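Local coordinates for nitrate transport protein (PDB 3KSX), which probably captures alkanesulfonates in the periplasm as the substrate-binding component, SsuA, of an ABC-type uptake system, at residues A[92-97]-A[302-307]; A[88-93]-A[285-290]; A[100-105]-A[213-218]; A[142-147]-A[292-297]. One frame throughout, in Å; residues are numbered along the deposited sequence.

Interaction 1: A[92-97]-A[302-307]; sequences FAQAAG and KRVLVA
Gln94, on the last turn of helix 88-95, reaches out to the loop 302-307, extended as far as Leu305, and its side chain crosses that of Val304 at about a right angle. Its CB already rests on the valine, 3.7 Å from Val304 CG1. CG stands anti to the carbonyl carbon (chi1 -76°) and the chain runs on extended, which carries the amide past the same methyl: Gln94 CD lies 3.5 Å from Val304 CG1. At the tip the two amide atoms part company. Gln94 OE1 touches Val304 CG1 at 3.4 Å, but its polar partner is the hydroxyl of Tyr102. Gln94 NE2 turns to the backbone and gives a weak, bent hydrogen bond to Leu305 O (3.1 Å, 128° at the hydrogen). With a partner at each end, the amide has its rotation defined although one of the two bonds is poor.

The other branch of Val304 serves the neighbouring residue: CG2 packs against Ala95 CB at 3.8 Å and lies close to the Ala95 backbone N. Further out, Lys302 lays its CG 3.6 Å from Ala95 O before its bent chain leads away. Just beyond, the helix finishes in a Schellman motif, in which Gly97, with positive phi, bonds back through its N to Gln94 O.

The tail segment thus runs past the C-terminal turn of helix 88-95. Gln288 of helix 281-296 holds it through Val304 O and Val306 N, while the Val306 side chain packs on Tyr102 of strand 100-106 and on Leu91.

Interaction 2: A[88-93]-A[285-290]; sequences IPPLFA and KAQQAT
Leu91 and Gln287 come at each other from opposite directions and make the polar-on-apolar part of this contact. The amide nitrogen of Gln287 nestles against the leucine branch point, with Gln287 NE2 3.3 Å from Leu91 CG and 3.5 Å from Leu91 CD2. The Gln287 chain leaves with CG anti to its own N (chi1 -176°) and then bends at chi2 (66°), which swings the amide over to helix 88-95. There NE2 donates to Asp87 O, just ahead of the segment, and also pairs with the hydroxyl of Tyr102, so this buried nitrogen has polar partners despite its leucine neighbour. Pro90 CG borders the same nitrogen more loosely.

The two segments belong to helices 88-95 and 281-296, whose axes come within 10.7 Å and cross at -59°. Such spacing leaves the contact to side chains. Helix 88-95 follows a strand of one lobe in a two-lobed periplasmic binding protein, and the side chain of Ile88 is about 6 Å from the bound MOPS molecule, near the ligand pocket.

The purely apolar contacts gather on Thr290, which presents its methyl to helix 88-95. Ile88 CD1 meets Thr290 CG2 at 3.4 Å, closer than usual for two carbons, and Leu91 CD1 lies 3.6 Å from the same CG2. Both the isoleucine and the leucine cross the threonine at about a right angle.

Interaction 3: A[100-105]-A[213-218]; sequences LLYVGW and FFLSSR
Tyr102 turns the edge of its ring to the face of Phe213 in a T-shaped pair, centroids 5.0 Å apart and planes at 88°; Tyr102 CD2 stands 3.6 Å from Phe213 CG. Over one face of the tyrosine lies Leu215 CD1, a CH-pi contact 4.1 Å from the centroid, while Gly104 O sits at the edge of the Phe213 ring. Trp105 meets Phe213 obliquely and completes an aromatic cluster.

The backbones form an antiparallel pair at the border of a five-stranded mixed sheet, interrupted by a classic beta bulge: two consecutive residues, Val103 and Gly104, stand opposite the single Phe214. Phe214 O takes a nearly straight bond from Val103 N (2.9 Å, 176°) and a long, weak one from Gly104 N. Leu101 and Ser216 bond to each other through N and O in both directions.

The aromatic face of the pair looks toward helices 88-95 and 281-296, whereas Phe214 and Val103 pack on helix 225-244. At the far end Arg218, whose NE pairs with Asp99, lays one face of its guanidinium on the leucine methyl Leu101 CD2, 3.7 Å from Arg218 NH2.

Interaction 4: A[142-147]-A[292-297]; sequences AHNLLL and DLFYAQ
His143 offers a ring face to Phe294, whose edge points at it in a T-shaped pair: Phe294 CE2 stands over the centre of the imidazole, the centroids are 5.6 Å apart and the planes make 75°. ND1 of the histidine is engaged with Gly139 N, which fixes how the imidazole is turned beneath the phenylalanine.

Next along the helix, Asn144 meets the rim of the same phenyl ring. Its OD1 lies 3.4 Å from Phe294 CE1, near the ring plane, and its CB is 3.8 Å from Phe294 CZ; the amide plane is inclined at 41° to the ring.

Helices 141-152 and 281-296 cross here at 69° with axes 12.0 Å apart, a distance bridged by the phenylalanine. Helix 141-152 packs on the sheet containing strands 133-136 and 181-185, whereas Phe294 also touches Ile88 and Phe92 of helix 88-95, beside the other sheet; the ring therefore sits where the two lobes of the binding protein adjoin.

One turn later, Leu147 extends with CG anti to its backbone N, bringing CD2 to 3.7 Å from Phe294 CE1. The same methyl meets Leu293 CG at 3.9 Å, the two leucines reaching tip to tip, and Leu147 CD1 brushes Gln297 CG.

Following the chain from the N terminus, the first contact residues lie on helix 88-95, after strand 82-86; its early turns open interaction 2 and its end opens interaction 1. Strand 100-106 follows at once and is joined by strand 212-217, so interaction 3 closes first, nested inside the loops of interactions 1 and 2. Between those strands lies helix 141-152, where interaction 4 begins. Helix 281-296 then closes interaction 2 and, a turn later, interaction 4; these two cross, as do interactions 3 and 4. The tail at 302-307 closes interaction 1 last, around interactions 3 and 4. Helix 281-296 thereby joins the five-stranded sheet holding 100-106 and its helix 88-95 to helix 141-152 beside the other sheet.

Interaction 1: A[92-97]-A[302-307]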
loop_
_atom_site.group_PDB
_atom_site.type_symbol
_atom_site.label_atom_id
_atom_site.label_comp_id
_atom_site.label_asym_id
_atom_site.label_seq_id
_atom_site.Cartn_x
_atom_site.Cartn_y
_atom_site.Cartn_z
ATOM N N PHE A 92 2.577 5.967 -10.828
ATOM C CA PHE A 92 1.489 6.627 -11.568
ATOM C C PHE A 92 1.514 8.106 -11.327
ATOM O O PHE A 92 1.260 8.826 -12.223
ATOM C CB PHE A 92 0.104 6.043 -11.186
ATOM C CG PHE A 92 -0.282 4.839 -11.992
ATOM C CD1 PHE A 92 0.461 3.655 -11.906
ATOM C CD2 PHE A 92 -1.408 4.848 -12.824
ATOM C CE1 PHE A 92 0.117 2.529 -12.688
ATOM C CE2 PHE A 92 -1.766 3.675 -13.594
ATOM C CZ PHE A 92 -0.994 2.547 -13.523
ATOM N N ALA A 93 1.757 8.574 -10.098
ATOM C CA ALA A 93 1.887 10.025 -9.828
ATOM C C ALA A 93 3.019 10.732 -10.586
ATOM O O ALA A 93 2.763 11.770 -11.195
ATOM C CB ALA A 93 2.018 10.265 -8.321
ATOM N N GLN A 94 4.247 10.157 -10.586
ATOM C CA GLN A 94 5.378 10.618 -11.432
ATOM C C GLN A 94 5.008 10.664 -12.901
ATOM O O GLN A 94 5.278 11.683 -13.594
ATOM C CB GLN A 94 6.545 9.664 -11.247
ATOM C CG GLN A 94 7.297 9.842 -9.920
ATOM C CD GLN A 94 8.570 9.005 -9.858
ATOM O OE1 GLN A 94 8.519 7.842 -9.557
ATOM N NE2 GLN A 94 9.739 9.633 -10.177
ATOM N N ALA A 95 4.407 9.606 -13.431
ATOM C CA ALA A 95 3.956 9.611 -14.825
ATOM C C ALA A 95 3.027 10.765 -15.191
ATOM O O ALA A 95 3.010 11.234 -16.353
ATOM C CB ALA A 95 3.317 8.298 -15.172
ATOM N N ALA A 96 2.218 11.195 -14.228
ATOM C CA ALA A 96 1.279 12.282 -14.458
ATOM C C ALA A 96 1.951 13.630 -14.223
ATOM O O ALA A 96 1.273 14.632 -14.316
ATOM C CB ALA A 96 0.033 12.120 -13.585
ATOM N N GLY A 97 3.265 13.645 -13.896
ATOM C CA GLY A 97 4.056 14.868 -13.612
ATOM C C GLY A 97 4.238 15.368 -12.168
ATOM O O GLY A 97 4.680 16.509 -11.946
ATOM N N LYS A 302 4.290 7.643 -19.930
ATOM C CA LYS A 302 5.730 8.005 -19.966
ATOM C C LYS A 302 6.546 6.838 -19.451
ATOM O O LYS A 302 6.058 6.093 -18.577
ATOM C CB LYS A 302 6.016 9.167 -18.984
ATOM C CG LYS A 302 5.253 10.495 -19.129
ATOM C CD LYS A 302 4.936 10.854 -20.589
ATOM C CE LYS A 302 3.392 10.892 -20.837
ATOM N NZ LYS A 302 2.939 10.511 -22.221
ATOM N N ARG A 303 7.798 6.663 -19.901
ATOM C CA ARG A 303 8.751 5.921 -19.026
ATOM C C ARG A 303 8.990 6.880 -17.810
ATOM O O ARG A 303 9.015 8.144 -17.986
ATOM C CB ARG A 303 10.059 5.470 -19.734
ATOM C CG ARG A 303 10.808 4.312 -18.935
ATOM C CD ARG A 303 12.278 4.589 -18.702
ATOM N NE ARG A 303 13.168 3.795 -19.573
ATOM C CZ ARG A 303 14.242 3.110 -19.138
ATOM N NH1 ARG A 303 14.565 3.130 -17.832
ATOM N NH2 ARG A 303 15.009 2.420 -20.016
ATOM N N VAL A 304 9.052 6.322 -16.596
ATOM C CA VAL A 304 9.221 7.111 -15.382
ATOM C C VAL A 304 10.648 6.871 -14.950
ATOM O O VAL A 304 11.088 5.738 -14.977
ATOM C CB VAL A 304 8.266 6.658 -14.250
ATOM C CG1 VAL A 304 8.756 7.195 -12.877
ATOM C CG2 VAL A 304 6.832 7.125 -14.569
ATOM N N LEU A 305 11.335 7.916 -14.532
ATOM C CA LEU A 305 12.702 7.804 -13.942
ATOM C C LEU A 305 12.631 7.942 -12.452
ATOM O O LEU A 305 12.311 9.018 -11.888
ATOM C CB LEU A 305 13.651 8.834 -14.556
ATOM C CG LEU A 305 13.799 8.482 -16.039
ATOM C CD1 LEU A 305 14.273 9.754 -16.794
ATOM C CD2 LEU A 305 14.731 7.294 -16.197
ATOM N N VAL A 306 12.933 6.843 -11.795
ATOM C CA VAL A 306 12.790 6.821 -10.327
ATOM C C VAL A 306 13.938 7.531 -9.574
ATOM O O VAL A 306 13.689 8.264 -8.577
ATOM C CB VAL A 306 12.703 5.322 -9.848
ATOM C CG1 VAL A 306 12.819 5.292 -8.312
ATOM C CG2 VAL A 306 11.407 4.632 -10.389
ATOM N N ALA A 307 15.195 7.259 -9.982
ATOM C CA ALA A 307 16.353 7.700 -9.224
ATOM C C ALA A 307 16.342 9.216 -8.931
ATOM O O ALA A 307 16.708 9.650 -7.838
ATOM C CB ALA A 307 17.700 7.253 -9.945
#

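Interaction 2: A[88-93]-A[285-290]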
loop_
_atom_site.group_PDB
_atom_site.type_symbol
_atom_site.label_atom_id
_atom_site.label_comp_id
_atom_site.label_asym_id
_atom_site.label_seq_id
_atom_site.Cartn_x
_atom_site.Cartn_y
_atom_site.Cartn_z
ATOM N N ILE A 88 3.405 1.004 -6.530
ATOM C CA ILE A 88 2.793 1.527 -7.789
ATOM C C ILE A 88 2.221 2.942 -7.785
ATOM O O ILE A 88 2.396 3.674 -8.832
ATOM C CB ILE A 88 1.727 0.515 -8.396
ATOM C CG1 ILE A 88 2.289 -0.929 -8.434
ATOM C CG2 ILE A 88 1.128 1.011 -9.769
ATOM C CD1 ILE A 88 3.670 -1.034 -9.201
ATOM N N PRO A 89 1.574 3.364 -6.666
ATOM C CA PRO A 89 0.982 4.722 -6.696
ATOM C C PRO A 89 1.970 5.855 -7.098
ATOM O O PRO A 89 1.636 6.677 -7.993
ATOM C CB PRO A 89 0.415 4.911 -5.313
ATOM C CG PRO A 89 -0.073 3.430 -4.929
ATOM C CD PRO A 89 1.121 2.604 -5.482
ATOM N N PRO A 90 3.190 5.869 -6.527
ATOM C CA PRO A 90 4.095 6.924 -6.917
ATOM C C PRO A 90 4.525 6.890 -8.365
ATOM O O PRO A 90 4.829 7.939 -8.917
ATOM C CB PRO A 90 5.303 6.789 -5.979
ATOM C CG PRO A 90 5.173 5.433 -5.319
ATOM C CD PRO A 90 3.702 5.043 -5.412
ATOM N N LEU A 91 4.569 5.699 -8.979
ATOM C CA LEU A 91 4.918 5.566 -10.385
ATOM C C LEU A 91 3.817 6.241 -11.207
ATOM O O LEU A 91 4.057 7.001 -12.154
ATOM C CB LEU A 91 5.058 4.071 -10.729
ATOM C CG LEU A 91 6.302 3.393 -10.139
ATOM C CD1 LEU A 91 6.302 1.856 -10.438
ATOM C CD2 LEU A 91 7.558 4.097 -10.592
ATOM N N PHE A 92 2.577 5.967 -10.828
ATOM C CA PHE A 92 1.489 6.627 -11.568
ATOM C C PHE A 92 1.514 8.106 -11.327
ATOM O O PHE A 92 1.260 8.826 -12.223
ATOM C CB PHE A 92 0.104 6.043 -11.186
ATOM C CG PHE A 92 -0.282 4.839 -11.992
ATOM C CD1 PHE A 92 0.461 3.655 -11.906
ATOM C CD2 PHE A 92 -1.408 4.848 -12.824
ATOM C CE1 PHE A 92 0.117 2.529 -12.688
ATOM C CE2 PHE A 92 -1.766 3.675 -13.594
ATOM C CZ PHE A 92 -0.994 2.547 -13.523
ATOM N N ALA A 93 1.757 8.574 -10.098
ATOM C CA ALA A 93 1.887 10.025 -9.828
ATOM C C ALA A 93 3.019 10.732 -10.586
ATOM O O ALA A 93 2.763 11.770 -11.195
ATOM C CB ALA A 93 2.018 10.265 -8.321
ATOM N N LYS A 285 16.547 0.233 -7.902
ATOM C CA LYS A 285 16.577 -0.567 -9.149
ATOM C C LYS A 285 15.282 -1.357 -9.354
ATOM O O LYS A 285 14.768 -1.395 -10.507
ATOM C CB LYS A 285 17.845 -1.496 -9.144
ATOM C CG LYS A 285 19.164 -0.668 -9.327
ATOM C CD LYS A 285 20.460 -1.476 -9.267
ATOM C CE LYS A 285 20.645 -2.409 -10.413
ATOM N NZ LYS A 285 21.106 -1.692 -11.632
ATOM N N ALA A 286 14.781 -2.006 -8.283
ATOM C CA ALA A 286 13.525 -2.815 -8.369
ATOM C C ALA A 286 12.355 -1.918 -8.799
ATOM O O ALA A 286 11.606 -2.235 -9.736
ATOM C CB ALA A 286 13.256 -3.559 -6.992
ATOM N N GLN A 287 12.324 -0.722 -8.196
ATOM C CA GLN A 287 11.326 0.265 -8.455
ATOM C C GLN A 287 11.464 0.756 -9.887
ATOM O O GLN A 287 10.489 0.810 -10.604
ATOM C CB GLN A 287 11.430 1.420 -7.433
ATOM C CG GLN A 287 10.291 2.524 -7.579
ATOM C CD GLN A 287 8.899 1.995 -7.258
ATOM O OE1 GLN A 287 8.721 0.811 -6.898
ATOM N NE2 GLN A 287 7.908 2.889 -7.282
ATOM N N GLN A 288 12.681 1.060 -10.367
ATOM C CA GLN A 288 12.783 1.402 -11.802
ATOM C C GLN A 288 12.369 0.257 -12.765
ATOM O O GLN A 288 11.766 0.470 -13.844
ATOM C CB GLN A 288 14.265 1.736 -12.082
ATOM C CG GLN A 288 14.513 2.344 -13.498
ATOM C CD GLN A 288 13.668 3.543 -13.781
ATOM O OE1 GLN A 288 13.813 4.578 -13.110
ATOM N NE2 GLN A 288 12.780 3.449 -14.793
ATOM N N ALA A 289 12.698 -0.987 -12.402
ATOM C CA ALA A 289 12.310 -2.144 -13.223
ATOM C C ALA A 289 10.769 -2.237 -13.345
ATOM O O ALA A 289 10.247 -2.509 -14.444
ATOM C CB ALA A 289 12.895 -3.399 -12.628
ATOM N N THR A 290 10.048 -1.923 -12.250
ATOM C CA THR A 290 8.595 -1.927 -12.277
ATOM C C THR A 290 8.112 -0.796 -13.192
ATOM O O THR A 290 7.267 -1.019 -13.987
ATOM C CB THR A 290 8.040 -1.771 -10.861
ATOM O OG1 THR A 290 8.526 -2.861 -10.042
ATOM C CG2 THR A 290 6.531 -1.732 -10.886
#

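Interaction 3: A[100-105]-A[213-218]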
loop_
_atom_site.group_PDB
_atom_site.type_symbol
_atom_site.label_atom_id
_atom_site.label_comp_id
_atom_site.label_asym_id
_atom_site.label_seq_id
_atom_site.Cartn_x
_atom_site.Cartn_y
_atom_site.Cartn_z
ATOM N N LEU A 100 7.295 14.468 -6.503
ATOM C CA LEU A 100 7.412 13.880 -5.189
ATOM C C LEU A 100 8.813 13.380 -4.938
ATOM O O LEU A 100 9.585 13.202 -5.883
ATOM C CB LEU A 100 6.389 12.722 -5.128
ATOM C CG LEU A 100 6.477 11.652 -6.222
ATOM C CD1 LEU A 100 7.509 10.603 -5.753
ATOM C CD2 LEU A 100 5.108 10.940 -6.206
ATOM N N LEU A 101 9.131 13.093 -3.662
ATOM C CA LEU A 101 10.319 12.388 -3.336
ATOM C C LEU A 101 9.947 11.055 -2.656
ATOM O O LEU A 101 8.951 11.012 -1.955
ATOM C CB LEU A 101 11.143 13.252 -2.339
ATOM C CG LEU A 101 11.841 14.470 -2.907
ATOM C CD1 LEU A 101 12.473 15.222 -1.691
ATOM C CD2 LEU A 101 12.910 14.112 -3.970
ATOM N N TYR A 102 10.774 10.018 -2.839
ATOM C CA TYR A 102 10.704 8.776 -2.040
ATOM C C TYR A 102 11.620 9.040 -0.876
ATOM O O TYR A 102 12.788 9.268 -1.112
ATOM C CB TYR A 102 11.297 7.629 -2.862
ATOM C CG TYR A 102 10.500 7.224 -4.076
ATOM C CD1 TYR A 102 10.585 7.961 -5.276
ATOM C CD2 TYR A 102 9.706 6.093 -4.043
ATOM C CE1 TYR A 102 9.870 7.537 -6.476
ATOM C CE2 TYR A 102 9.006 5.659 -5.180
ATOM C CZ TYR A 102 9.049 6.394 -6.369
ATOM O OH TYR A 102 8.358 5.937 -7.515
ATOM N N VAL A 103 11.151 8.933 0.377
ATOM C CA VAL A 103 11.972 9.337 1.509
ATOM C C VAL A 103 12.133 8.117 2.471
ATOM O O VAL A 103 12.882 8.136 3.462
ATOM C CB VAL A 103 11.348 10.599 2.246
ATOM C CG1 VAL A 103 11.224 11.795 1.236
ATOM C CG2 VAL A 103 9.903 10.210 2.863
ATOM N N GLY A 104 11.418 7.049 2.185
ATOM C CA GLY A 104 11.515 5.878 3.023
ATOM C C GLY A 104 10.936 4.654 2.363
ATOM O O GLY A 104 10.127 4.772 1.425
ATOM N N TRP A 105 11.403 3.483 2.805
ATOM C CA TRP A 105 11.012 2.205 2.145
ATOM C C TRP A 105 10.470 1.221 3.154
ATOM O O TRP A 105 11.049 1.115 4.253
ATOM C CB TRP A 105 12.195 1.610 1.334
ATOM C CG TRP A 105 12.005 0.147 0.926
ATOM C CD1 TRP A 105 11.079 -0.347 0.095
ATOM C CD2 TRP A 105 12.697 -0.993 1.471
ATOM N NE1 TRP A 105 11.198 -1.738 -0.020
ATOM C CE2 TRP A 105 12.164 -2.153 0.847
ATOM C CE3 TRP A 105 13.726 -1.131 2.402
ATOM C CZ2 TRP A 105 12.626 -3.457 1.133
ATOM C CZ3 TRP A 105 14.134 -2.402 2.746
ATOM C CH2 TRP A 105 13.591 -3.563 2.093
ATOM N N PHE A 213 6.359 2.593 0.035
ATOM C CA PHE A 213 7.214 3.758 0.214
ATOM C C PHE A 213 6.556 4.793 1.105
ATOM O O PHE A 213 5.310 4.806 1.169
ATOM C CB PHE A 213 7.584 4.342 -1.175
ATOM C CG PHE A 213 8.422 3.421 -2.008
ATOM C CD1 PHE A 213 9.751 3.195 -1.653
ATOM C CD2 PHE A 213 7.896 2.711 -3.060
ATOM C CE1 PHE A 213 10.534 2.353 -2.389
ATOM C CE2 PHE A 213 8.680 1.826 -3.799
ATOM C CZ PHE A 213 10.020 1.638 -3.425
ATOM N N PHE A 214 7.363 5.593 1.816
ATOM C CA PHE A 214 6.929 6.906 2.282
ATOM C C PHE A 214 7.305 7.976 1.233
ATOM O O PHE A 214 8.436 7.964 0.754
ATOM C CB PHE A 214 7.468 7.163 3.677
ATOM C CG PHE A 214 6.542 6.660 4.705
ATOM C CD1 PHE A 214 6.521 5.279 5.026
ATOM C CD2 PHE A 214 5.565 7.506 5.247
ATOM C CE1 PHE A 214 5.547 4.762 5.977
ATOM C CE2 PHE A 214 4.646 7.039 6.162
ATOM C CZ PHE A 214 4.611 5.664 6.518
ATOM N N LEU A 215 6.317 8.765 0.788
ATOM C CA LEU A 215 6.419 9.828 -0.226
ATOM C C LEU A 215 6.319 11.194 0.488
ATOM O O LEU A 215 5.598 11.380 1.464
ATOM C CB LEU A 215 5.355 9.724 -1.353
ATOM C CG LEU A 215 5.441 8.485 -2.297
ATOM C CD1 LEU A 215 6.935 8.069 -2.587
ATOM C CD2 LEU A 215 4.730 7.268 -1.653
ATOM N N SER A 216 7.030 12.165 -0.031
ATOM C CA SER A 216 6.932 13.498 0.561
ATOM C C SER A 216 6.865 14.499 -0.567
ATOM O O SER A 216 7.285 14.220 -1.749
ATOM C CB SER A 216 8.186 13.765 1.398
ATOM O OG SER A 216 8.163 15.049 2.030
ATOM N N SER A 217 6.375 15.686 -0.207
ATOM C CA SER A 217 6.500 16.883 -0.979
ATOM C C SER A 217 7.999 17.179 -1.106
ATOM O O SER A 217 8.741 17.016 -0.126
ATOM C CB SER A 217 5.779 18.020 -0.182
ATOM O OG SER A 217 6.358 19.304 -0.398
ATOM N N ARG A 218 8.486 17.503 -2.293
ATOM C CA ARG A 218 9.894 17.923 -2.433
ATOM C C ARG A 218 10.218 19.217 -1.597
ATOM O O ARG A 218 11.267 19.284 -0.895
ATOM C CB ARG A 218 10.239 18.140 -3.902
ATOM C CG ARG A 218 11.646 18.764 -4.086
ATOM C CD ARG A 218 12.003 18.964 -5.547
ATOM N NE ARG A 218 12.024 17.712 -6.314
ATOM C CZ ARG A 218 13.094 16.935 -6.506
ATOM N NH1 ARG A 218 14.269 17.273 -5.986
ATOM N NH2 ARG A 218 12.996 15.813 -7.246
#

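Interaction 4: A[142-147]-A[292-297]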
loop_
_atom_site.group_PDB
_atom_site.type_symbol
_atom_site.label_atom_id
_atom_site.label_comp_id
_atom_site.label_asym_id
_atom_site.label_seq_id
_atom_site.Cartn_x
_atom_site.Cartn_y
_atom_site.Cartn_z
ATOM N N ALA A 142 -1.995 -3.789 -6.003
ATOM C CA ALA A 142 -2.807 -4.928 -6.545
ATOM C C ALA A 142 -2.797 -4.933 -8.049
ATOM O O ALA A 142 -2.820 -5.971 -8.656
ATOM C CB ALA A 142 -4.268 -4.844 -5.994
ATOM N N HIS A 143 -2.637 -3.753 -8.662
ATOM C CA HIS A 143 -2.491 -3.659 -10.135
ATOM C C HIS A 143 -1.203 -4.365 -10.556
ATOM O O HIS A 143 -1.240 -5.185 -11.450
ATOM C CB HIS A 143 -2.416 -2.187 -10.523
ATOM C CG HIS A 143 -2.763 -1.888 -11.935
ATOM N ND1 HIS A 143 -3.067 -0.612 -12.348
ATOM C CD2 HIS A 143 -2.792 -2.664 -13.044
ATOM C CE1 HIS A 143 -3.284 -0.611 -13.665
ATOM N NE2 HIS A 143 -3.107 -1.842 -14.108
ATOM N N ASN A 144 -0.098 -4.088 -9.861
ATOM C CA ASN A 144 1.166 -4.817 -10.136
ATOM C C ASN A 144 1.100 -6.344 -9.773
ATOM O O ASN A 144 1.601 -7.225 -10.532
ATOM C CB ASN A 144 2.368 -4.152 -9.421
ATOM C CG ASN A 144 3.656 -4.917 -9.656
ATOM O OD1 ASN A 144 4.105 -5.025 -10.805
ATOM N ND2 ASN A 144 4.265 -5.441 -8.583
ATOM N N LEU A 145 0.494 -6.691 -8.619
ATOM C CA LEU A 145 0.275 -8.118 -8.286
ATOM C C LEU A 145 -0.470 -8.844 -9.424
ATOM O O LEU A 145 -0.037 -9.934 -9.875
ATOM C CB LEU A 145 -0.549 -8.279 -7.013
ATOM C CG LEU A 145 -0.958 -9.741 -6.742
ATOM C CD1 LEU A 145 0.273 -10.325 -6.060
ATOM C CD2 LEU A 145 -2.166 -9.835 -5.831
ATOM N N LEU A 146 -1.570 -8.238 -9.906
ATOM C CA LEU A 146 -2.333 -8.835 -10.981
ATOM C C LEU A 146 -1.529 -9.003 -12.265
ATOM O O LEU A 146 -1.529 -10.070 -12.861
ATOM C CB LEU A 146 -3.626 -8.035 -11.206
ATOM C CG LEU A 146 -4.736 -8.572 -12.059
ATOM C CD1 LEU A 146 -5.148 -9.984 -11.672
ATOM C CD2 LEU A 146 -5.920 -7.573 -11.953
ATOM N N LEU A 147 -0.950 -7.924 -12.802
ATOM C CA LEU A 147 0.021 -8.041 -13.861
ATOM C C LEU A 147 1.023 -9.181 -13.764
ATOM O O LEU A 147 1.161 -9.976 -14.729
ATOM C CB LEU A 147 0.740 -6.681 -14.036
ATOM C CG LEU A 147 1.835 -6.633 -15.072
ATOM C CD1 LEU A 147 1.211 -6.844 -16.446
ATOM C CD2 LEU A 147 2.552 -5.279 -15.023
ATOM N N ASP A 292 9.687 0.389 -15.706
ATOM C CA ASP A 292 9.986 -0.077 -17.098
ATOM C C ASP A 292 8.961 -1.079 -17.624
ATOM O O ASP A 292 8.487 -1.010 -18.814
ATOM C CB ASP A 292 11.396 -0.692 -17.173
ATOM C CG ASP A 292 12.539 0.343 -16.877
ATOM O OD1 ASP A 292 12.326 1.585 -16.854
ATOM O OD2 ASP A 292 13.653 -0.159 -16.629
ATOM N N LEU A 293 8.588 -2.009 -16.733
ATOM C CA LEU A 293 7.544 -3.011 -17.015
ATOM C C LEU A 293 6.203 -2.375 -17.330
ATOM O O LEU A 293 5.565 -2.773 -18.291
ATOM C CB LEU A 293 7.400 -4.010 -15.847
ATOM C CG LEU A 293 6.330 -5.115 -15.890
ATOM C CD1 LEU A 293 6.531 -5.970 -17.102
ATOM C CD2 LEU A 293 6.450 -5.952 -14.610
ATOM N N PHE A 294 5.770 -1.388 -16.527
ATOM C CA PHE A 294 4.457 -0.789 -16.690
ATOM C C PHE A 294 4.429 -0.013 -17.980
ATOM O O PHE A 294 3.446 -0.029 -18.730
ATOM C CB PHE A 294 4.095 0.107 -15.476
ATOM C CG PHE A 294 3.327 -0.654 -14.433
ATOM C CD1 PHE A 294 3.955 -1.669 -13.716
ATOM C CD2 PHE A 294 1.963 -0.358 -14.188
ATOM C CE1 PHE A 294 3.268 -2.424 -12.843
ATOM C CE2 PHE A 294 1.243 -1.126 -13.262
ATOM C CZ PHE A 294 1.892 -2.175 -12.589
ATOM N N TYR A 295 5.539 0.606 -18.276
ATOM C CA TYR A 295 5.648 1.331 -19.566
ATOM C C TYR A 295 5.598 0.360 -20.794
ATOM O O TYR A 295 4.878 0.627 -21.789
ATOM C CB TYR A 295 6.913 2.169 -19.567
ATOM C CG TYR A 295 7.026 2.981 -20.848
ATOM C CD1 TYR A 295 6.069 3.944 -21.167
ATOM C CD2 TYR A 295 8.064 2.750 -21.743
ATOM C CE1 TYR A 295 6.147 4.672 -22.350
ATOM C CE2 TYR A 295 8.160 3.475 -22.944
ATOM C CZ TYR A 295 7.188 4.437 -23.231
ATOM O OH TYR A 295 7.283 5.175 -24.386
ATOM N N ALA A 296 6.399 -0.697 -20.736
ATOM C CA ALA A 296 6.528 -1.766 -21.751
ATOM C C ALA A 296 5.156 -2.336 -22.059
ATOM O O ALA A 296 4.859 -2.613 -23.217
ATOM C CB ALA A 296 7.409 -2.885 -21.220
ATOM N N GLN A 297 4.366 -2.549 -21.005
ATOM C CA GLN A 297 2.986 -3.078 -21.081
ATOM C C GLN A 297 1.921 -2.033 -21.387
ATOM O O GLN A 297 0.721 -2.329 -21.341
ATOM C CB GLN A 297 2.640 -3.801 -19.772
ATOM C CG GLN A 297 3.437 -5.077 -19.550
ATOM C CD GLN A 297 3.264 -6.110 -20.651
ATOM O OE1 GLN A 297 4.211 -6.816 -21.012
ATOM N NE2 GLN A 297 2.055 -6.209 -21.175
#